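Local structure of acetyl-CoA acetyltransferase (Bacillus anthracis, 3SS6) at residues Leu363-Ala377 against Gly383-Leu394. The protein probably catalyses the thiolase reaction that joins two acetyl-CoA molecules into acetoacetyl-CoA. Numbering follows the deposited sequence.
Sequences LIHELKRRGLEKGIA and GGIGVALFIEAL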
ATOM      1  N   LEU A 363     -17.905  14.071  34.713  1.00 12.58           N
ATOM      2  CA  LEU A 363     -18.083  15.173  35.644  1.00 12.87           C
ATOM      3  C   LEU A 363     -19.533  15.306  36.090  1.00 15.52           C
ATOM      4  O   LEU A 363     -19.817  15.459  37.277  1.00 15.06           O
ATOM      5  CB  LEU A 363     -17.622  16.479  34.999  1.00 12.44           C
ATOM      6  CG  LEU A 363     -17.743  17.749  35.837  1.00 14.06           C
ATOM      7  CD1 LEU A 363     -16.924  17.665  37.125  1.00 16.64           C
ATOM      8  CD2 LEU A 363     -17.257  18.915  34.967  1.00 14.08           C
ATOM      9  N   ILE A 364     -20.454  15.261  35.134  1.00 14.10           N
ATOM     10  CA  ILE A 364     -21.867  15.433  35.460  1.00 14.66           C
ATOM     11  C   ILE A 364     -22.331  14.397  36.472  1.00 16.83           C
ATOM     12  O   ILE A 364     -22.977  14.727  37.470  1.00 15.13           O
ATOM     13  CB  ILE A 364     -22.743  15.350  34.203  1.00 13.34           C
ATOM     14  CG1 ILE A 364     -22.535  16.592  33.335  1.00 14.15           C
ATOM     15  CG2 ILE A 364     -24.207  15.210  34.592  1.00 16.66           C
ATOM     16  CD1 ILE A 364     -23.044  16.443  31.907  1.00 17.12           C
ATOM     17  N   HIS A 365     -21.967  13.143  36.233  1.00 16.87           N
ATOM     18  CA  HIS A 365     -22.398  12.067  37.106  1.00 14.09           C
ATOM     19  C   HIS A 365     -21.741  12.115  38.477  1.00 15.14           C
ATOM     20  O   HIS A 365     -22.382  11.780  39.472  1.00 16.31           O
ATOM     21  CB  HIS A 365     -22.183  10.712  36.424  1.00 16.25           C
ATOM     22  CG  HIS A 365     -23.162  10.452  35.323  1.00 18.20           C
ATOM     23  ND1 HIS A 365     -24.432   9.972  35.560  1.00 26.48           N
ATOM     24  CD2 HIS A 365     -23.075  10.642  33.986  1.00 15.28           C
ATOM     25  CE1 HIS A 365     -25.079   9.862  34.411  1.00 25.66           C
ATOM     26  NE2 HIS A 365     -24.278  10.265  33.441  1.00 16.94           N
ATOM     27  N   GLU A 366     -20.477  12.534  38.533  1.00 14.73           N
ATOM     28  CA  GLU A 366     -19.784  12.588  39.823  1.00 15.07           C
ATOM     29  C   GLU A 366     -20.261  13.771  40.670  1.00 17.66           C
ATOM     30  O   GLU A 366     -20.400  13.647  41.883  1.00 17.67           O
ATOM     31  CB  GLU A 366     -18.254  12.587  39.632  1.00 15.89           C
ATOM     32  CG  GLU A 366     -17.416  12.581  40.936  1.00 16.61           C
ATOM     33  CD  GLU A 366     -17.565  11.308  41.786  1.00 19.56           C
ATOM     34  OE1 GLU A 366     -18.189  10.327  41.338  1.00 18.33           O
ATOM     35  OE2 GLU A 366     -17.039  11.297  42.919  1.00 19.55           O
ATOM     36  N   LEU A 367     -20.515  14.917  40.045  1.00 16.55           N
ATOM     37  CA  LEU A 367     -21.139  16.024  40.771  1.00 18.21           C
ATOM     38  C   LEU A 367     -22.435  15.537  41.415  1.00 19.79           C
ATOM     39  O   LEU A 367     -22.680  15.765  42.602  1.00 19.72           O
ATOM     40  CB  LEU A 367     -21.435  17.199  39.838  1.00 16.26           C
ATOM     41  CG  LEU A 367     -20.259  18.077  39.393  1.00 16.17           C
ATOM     42  CD1 LEU A 367     -20.700  18.984  38.256  1.00 17.67           C
ATOM     43  CD2 LEU A 367     -19.716  18.906  40.569  1.00 17.58           C
ATOM     44  N   LYS A 368     -23.260  14.852  40.632  1.00 18.18           N
ATOM     45  CA  LYS A 368     -24.547  14.381  41.150  1.00 21.57           C
ATOM     46  C   LYS A 368     -24.380  13.364  42.278  1.00 21.35           C
ATOM     47  O   LYS A 368     -25.081  13.430  43.294  1.00 22.66           O
ATOM     48  CB  LYS A 368     -25.409  13.815  40.021  1.00 22.89           C
ATOM     49  CG  LYS A 368     -25.964  14.903  39.097  1.00 31.92           C
ATOM     50  CD  LYS A 368     -26.999  14.348  38.127  1.00 40.23           C
ATOM     51  CE  LYS A 368     -28.185  13.728  38.866  1.00 42.16           C
ATOM     52  NZ  LYS A 368     -28.965  14.750  39.635  1.00 39.51           N
ATOM     53  N   ARG A 369     -23.445  12.435  42.108  1.00 18.61           N
ATOM     54  CA  ARG A 369     -23.182  11.426  43.130  1.00 17.67           C
ATOM     55  C   ARG A 369     -22.767  12.060  44.458  1.00 21.05           C
ATOM     56  O   ARG A 369     -23.205  11.622  45.532  1.00 21.17           O
ATOM     57  CB  ARG A 369     -22.108  10.432  42.651  1.00 19.60           C
ATOM     58  CG  ARG A 369     -21.971   9.207  43.559  1.00 22.75           C
ATOM     59  CD  ARG A 369     -20.745   8.364  43.201  1.00 22.86           C
ATOM     60  NE  ARG A 369     -19.501   9.020  43.588  1.00 20.11           N
ATOM     61  CZ  ARG A 369     -19.023   9.067  44.833  1.00 20.85           C
ATOM     62  NH1 ARG A 369     -19.683   8.496  45.836  1.00 23.83           N
ATOM     63  NH2 ARG A 369     -17.876   9.688  45.076  1.00 24.20           N
ATOM     64  N   ARG A 370     -21.931  13.093  44.386  1.00 19.74           N
ATOM     65  CA  ARG A 370     -21.459  13.789  45.588  1.00 22.09           C
ATOM     66  C   ARG A 370     -22.428  14.864  46.095  1.00 21.04           C
ATOM     67  O   ARG A 370     -22.222  15.439  47.173  1.00 24.25           O
ATOM     68  CB  ARG A 370     -20.090  14.425  45.342  1.00 21.35           C
ATOM     69  CG  ARG A 370     -18.973  13.431  45.097  1.00 21.36           C
ATOM     70  CD  ARG A 370     -17.629  14.128  44.967  1.00 24.27           C
ATOM     71  NE  ARG A 370     -16.549  13.167  44.774  1.00 23.60           N
ATOM     72  CZ  ARG A 370     -15.375  13.225  45.391  1.00 27.02           C
ATOM     73  NH1 ARG A 370     -15.124  14.209  46.249  1.00 30.74           N
ATOM     74  NH2 ARG A 370     -14.456  12.295  45.153  1.00 25.91           N
ATOM     75  N   GLY A 371     -23.478  15.142  45.330  1.00 22.63           N
ATOM     76  CA  GLY A 371     -24.432  16.179  45.701  1.00 23.65           C
ATOM     77  C   GLY A 371     -23.846  17.582  45.615  1.00 22.21           C
ATOM     78  O   GLY A 371     -24.225  18.480  46.379  1.00 24.73           O
ATOM     79  N   LEU A 372     -22.919  17.772  44.680  1.00 20.52           N
ATOM     80  CA  LEU A 372     -22.257  19.059  44.489  1.00 22.20           C
ATOM     81  C   LEU A 372     -22.766  19.748  43.218  1.00 22.26           C
ATOM     82  O   LEU A 372     -23.390  19.111  42.373  1.00 23.51           O
ATOM     83  CB  LEU A 372     -20.744  18.856  44.397  1.00 22.72           C
ATOM     84  CG  LEU A 372     -20.112  18.201  45.633  1.00 24.40           C
ATOM     85  CD1 LEU A 372     -18.675  17.775  45.333  1.00 26.13           C
ATOM     86  CD2 LEU A 372     -20.169  19.145  46.821  1.00 28.66           C
ATOM     87  N   GLU A 373     -22.488  21.044  43.087  1.00 23.26           N
ATOM     88  CA  GLU A 373     -23.067  21.845  42.001  1.00 19.49           C
ATOM     89  C   GLU A 373     -22.121  22.208  40.862  1.00 18.37           C
ATOM     90  O   GLU A 373     -22.399  21.911  39.695  1.00 18.82           O
ATOM     91  CB  GLU A 373     -23.666  23.138  42.564  1.00 20.54           C
ATOM     92  CG  GLU A 373     -24.319  24.013  41.509  1.00 21.22           C
ATOM     93  CD  GLU A 373     -24.950  25.272  42.083  1.00 28.85           C
ATOM     94  OE1 GLU A 373     -24.300  25.969  42.895  1.00 30.93           O
ATOM     95  OE2 GLU A 373     -26.103  25.560  41.721  1.00 29.80           O
ATOM     96  N   LYS A 374     -21.019  22.878  41.189  1.00 19.00           N
ATOM     97  CA  LYS A 374     -20.215  23.541  40.156  1.00 16.32           C
ATOM     98  C   LYS A 374     -19.059  22.708  39.615  1.00 17.07           C
ATOM     99  O   LYS A 374     -18.221  22.224  40.378  1.00 18.45           O
ATOM    100  CB  LYS A 374     -19.690  24.886  40.680  1.00 16.00           C
ATOM    101  CG  LYS A 374     -20.787  25.902  40.981  1.00 20.48           C
ATOM    102  CD  LYS A 374     -20.202  27.259  41.319  1.00 24.73           C
ATOM    103  CE  LYS A 374     -21.304  28.301  41.535  1.00 31.28           C
ATOM    104  NZ  LYS A 374     -22.126  27.992  42.735  1.00 33.54           N
ATOM    105  N   GLY A 375     -19.011  22.564  38.293  1.00 14.84           N
ATOM    106  CA  GLY A 375     -17.999  21.747  37.637  1.00 15.84           C
ATOM    107  C   GLY A 375     -17.278  22.488  36.527  1.00 17.44           C
ATOM    108  O   GLY A 375     -17.864  23.317  35.834  1.00 16.41           O
ATOM    109  N   ILE A 376     -15.990  22.193  36.374  1.00 16.13           N
ATOM    110  CA  ILE A 376     -15.223  22.678  35.231  1.00 14.66           C
ATOM    111  C   ILE A 376     -14.611  21.479  34.538  1.00 14.45           C
ATOM    112  O   ILE A 376     -13.970  20.652  35.189  1.00 14.47           O
ATOM    113  CB  ILE A 376     -14.076  23.601  35.675  1.00 15.48           C
ATOM    114  CG1 ILE A 376     -14.628  24.820  36.417  1.00 16.81           C
ATOM    115  CG2 ILE A 376     -13.255  24.034  34.472  1.00 17.96           C
ATOM    116  CD1 ILE A 376     -13.531  25.722  37.020  1.00 19.02           C
ATOM    117  N   ALA A 377     -14.804  21.383  33.223  1.00 12.40           N
ATOM    118  CA  ALA A 377     -14.126  20.362  32.436  1.00 13.35           C
ATOM    119  C   ALA A 377     -13.241  21.076  31.417  1.00 13.40           C
ATOM    120  O   ALA A 377     -13.684  21.998  30.737  1.00 14.43           O
ATOM    121  CB  ALA A 377     -15.126  19.458  31.733  1.00 14.98           C
ATOM    122  N   GLY A 383      -1.734  21.307  18.655  1.00 23.68           N
ATOM    123  CA  GLY A 383      -1.808  22.515  17.847  1.00 23.56           C
ATOM    124  C   GLY A 383      -1.845  23.777  18.697  1.00 25.37           C
ATOM    125  O   GLY A 383      -1.783  24.889  18.159  1.00 23.44           O
ATOM    126  N   GLY A 384      -1.960  23.603  20.015  1.00 23.88           N
ATOM    127  CA  GLY A 384      -1.884  24.708  20.966  1.00 22.19           C
ATOM    128  C   GLY A 384      -3.205  25.385  21.322  1.00 17.72           C
ATOM    129  O   GLY A 384      -3.351  26.612  21.183  1.00 21.08           O
ATOM    130  N   ILE A 385      -4.177  24.603  21.772  1.00 15.34           N
ATOM    131  CA  ILE A 385      -5.455  25.171  22.188  1.00 16.10           C
ATOM    132  C   ILE A 385      -5.876  24.620  23.539  1.00 20.71           C
ATOM    133  O   ILE A 385      -5.572  23.477  23.879  1.00 22.52           O
ATOM    134  CB  ILE A 385      -6.542  24.936  21.117  1.00 18.63           C
ATOM    135  CG1 ILE A 385      -6.035  25.412  19.753  1.00 19.14           C
ATOM    136  CG2 ILE A 385      -7.844  25.656  21.475  1.00 20.12           C
ATOM    137  CD1 ILE A 385      -6.988  25.109  18.594  1.00 20.01           C
ATOM    138  N   GLY A 386      -6.527  25.458  24.333  1.00 16.51           N
ATOM    139  CA  GLY A 386      -7.173  24.994  25.548  1.00 14.52           C
ATOM    140  C   GLY A 386      -8.656  25.283  25.434  1.00 15.43           C
ATOM    141  O   GLY A 386      -9.043  26.308  24.883  1.00 15.82           O
ATOM    142  N   VAL A 387      -9.487  24.387  25.951  1.00 15.18           N
ATOM    143  CA  VAL A 387     -10.929  24.594  25.930  1.00 15.22           C
ATOM    144  C   VAL A 387     -11.466  24.267  27.313  1.00 14.65           C
ATOM    145  O   VAL A 387     -10.980  23.343  27.953  1.00 14.69           O
ATOM    146  CB  VAL A 387     -11.599  23.699  24.873  1.00 15.44           C
ATOM    147  CG1 VAL A 387     -13.096  23.977  24.803  1.00 14.88           C
ATOM    148  CG2 VAL A 387     -10.945  23.929  23.511  1.00 15.65           C
ATOM    149  N   ALA A 388     -12.434  25.052  27.788  1.00 14.58           N
ATOM    150  CA  ALA A 388     -13.041  24.798  29.094  1.00 15.95           C
ATOM    151  C   ALA A 388     -14.558  24.946  29.045  1.00 16.30           C
ATOM    152  O   ALA A 388     -15.096  25.809  28.337  1.00 18.70           O
ATOM    153  CB  ALA A 388     -12.447  25.724  30.158  1.00 18.64           C
ATOM    154  N   LEU A 389     -15.234  24.096  29.812  1.00 14.17           N
ATOM    155  CA  LEU A 389     -16.684  24.057  29.860  1.00 14.40           C
ATOM    156  C   LEU A 389     -17.116  24.170  31.317  1.00 14.50           C
ATOM    157  O   LEU A 389     -16.568  23.493  32.188  1.00 15.20           O
ATOM    158  CB  LEU A 389     -17.175  22.730  29.259  1.00 15.25           C
ATOM    159  CG  LEU A 389     -18.689  22.535  29.193  1.00 16.56           C
ATOM    160  CD1 LEU A 389     -19.336  23.598  28.319  1.00 16.71           C
ATOM    161  CD2 LEU A 389     -18.999  21.137  28.665  1.00 16.13           C
ATOM    162  N   PHE A 390     -18.084  25.044  31.583  1.00 13.76           N
ATOM    163  CA  PHE A 390     -18.501  25.356  32.951  1.00 14.22           C
ATOM    164  C   PHE A 390     -19.945  24.923  33.120  1.00 15.89           C
ATOM    165  O   PHE A 390     -20.813  25.354  32.362  1.00 16.26           O
ATOM    166  CB  PHE A 390     -18.343  26.856  33.215  1.00 14.77           C
ATOM    167  CG  PHE A 390     -16.927  27.326  33.092  1.00 18.47           C
ATOM    168  CD1 PHE A 390     -16.146  27.519  34.222  1.00 18.26           C
ATOM    169  CD2 PHE A 390     -16.359  27.520  31.839  1.00 18.32           C
ATOM    170  CE1 PHE A 390     -14.818  27.929  34.103  1.00 17.90           C
ATOM    171  CE2 PHE A 390     -15.034  27.922  31.707  1.00 16.85           C
ATOM    172  CZ  PHE A 390     -14.264  28.136  32.837  1.00 18.15           C
ATOM    173  N   ILE A 391     -20.194  24.042  34.084  1.00 15.04           N
ATOM    174  CA  ILE A 391     -21.529  23.483  34.255  1.00 15.46           C
ATOM    175  C   ILE A 391     -21.999  23.537  35.705  1.00 17.65           C
ATOM    176  O   ILE A 391     -21.193  23.661  36.636  1.00 17.85           O
ATOM    177  CB  ILE A 391     -21.607  22.021  33.773  1.00 17.05           C
ATOM    178  CG1 ILE A 391     -20.727  21.125  34.638  1.00 17.37           C
ATOM    179  CG2 ILE A 391     -21.211  21.902  32.299  1.00 17.35           C
ATOM    180  CD1 ILE A 391     -20.978  19.646  34.396  1.00 19.08           C
ATOM    181  N   GLU A 392     -23.314  23.474  35.886  1.00 16.37           N
ATOM    182  CA  GLU A 392     -23.892  23.348  37.226  1.00 16.85           C
ATOM    183  C   GLU A 392     -24.828  22.155  37.223  1.00 17.91           C
ATOM    184  O   GLU A 392     -25.757  22.095  36.420  1.00 17.38           O
ATOM    185  CB  GLU A 392     -24.652  24.620  37.627  1.00 19.42           C
ATOM    186  CG  GLU A 392     -23.728  25.820  37.816  1.00 21.89           C
ATOM    187  CD  GLU A 392     -24.455  27.121  38.114  1.00 27.20           C
ATOM    188  OE1 GLU A 392     -25.689  27.199  37.926  1.00 25.69           O
ATOM    189  OE2 GLU A 392     -23.774  28.077  38.538  1.00 29.45           O
ATOM    190  N   ALA A 393     -24.583  21.205  38.117  1.00 18.78           N
ATOM    191  CA  ALA A 393     -25.498  20.085  38.280  1.00 16.52           C
ATOM    192  C   ALA A 393     -26.802  20.596  38.882  1.00 22.04           C
ATOM    193  O   ALA A 393     -26.802  21.498  39.731  1.00 22.40           O
ATOM    194  CB  ALA A 393     -24.883  19.015  39.172  1.00 17.03           C
ATOM    195  N   LEU A 394     -27.917  20.022  38.452  1.00 19.77           N
ATOM    196  CA  LEU A 394     -29.209  20.481  38.946  1.00 26.20           C
ATOM    197  C   LEU A 394     -29.721  19.582  40.061  1.00 36.53           C
ATOM    198  O   LEU A 394     -29.397  18.397  40.116  1.00 39.09           O
ATOM    199  CB  LEU A 394     -30.220  20.584  37.804  1.00 24.33           C
ATOM    200  CG  LEU A 394     -29.809  21.600  36.731  1.00 23.69           C
ATOM    201  CD1 LEU A 394     -30.841  21.694  35.609  1.00 26.23           C
ATOM    202  CD2 LEU A 394     -29.582  22.969  37.362  1.00 29.45           C
ATOM    203  OXT LEU A 394     -30.457  20.038  40.936  1.00 41.21           O
TER
HETATM  204  O   HOH W   1     -27.753  23.997  40.247  1.00 24.84           O
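Ile-391 drives its CD1 methyl into a socket built by Leu-363, Ile-364 and Leu-367 on one side of the helix; the tightest meeting is CD1 with Ile-364 CG1, at 3.6 Å. The methyl gets there because CG1 of Ile-391 sits between its own backbone N and carbonyl carbon (chi1 65°), which leans the branch over Gly-375, whose CA lies 4.1 Å from CG1. The same Leu-367 packs its CB on Ala-393 CB at 4.0 Å.

The same strand pairs edge-on with 374-377 as an antiparallel hairpin. Gly-375 and Ile-391 exchange two nearly straight bonds, N to O and O to N, both 3.0 Å long; Ala-377 and Leu-389 exchange two, slightly shorter, the one from Leu-389 N less straight. Beyond them Ala-393 N reaches a lone pair of Glu-373 O at 2.8 Å. On the sheet face away from the helix, Ile-376 lies alongside Phe-390, its CG1 3.8 Å from CD1 of the ring. At the hairpin's open end, Glu-373 runs beside Glu-392; Lys-374 NZ bridges to Glu-373 OE1 at 3.0 Å and probably eases the crowding of negative charge, while a water ties Glu-373 OE2 to Ala-393 O.

A Schellman turn at Gly-371 ends helix 352-370, and Asp-313 holds the backbone N atoms of Glu-373 and Lys-374 where strand 374-381 begins. In the thiolase's large mixed sheet, strand 385-393 is flanked by 275-284 and strand 374-381 by 314-317.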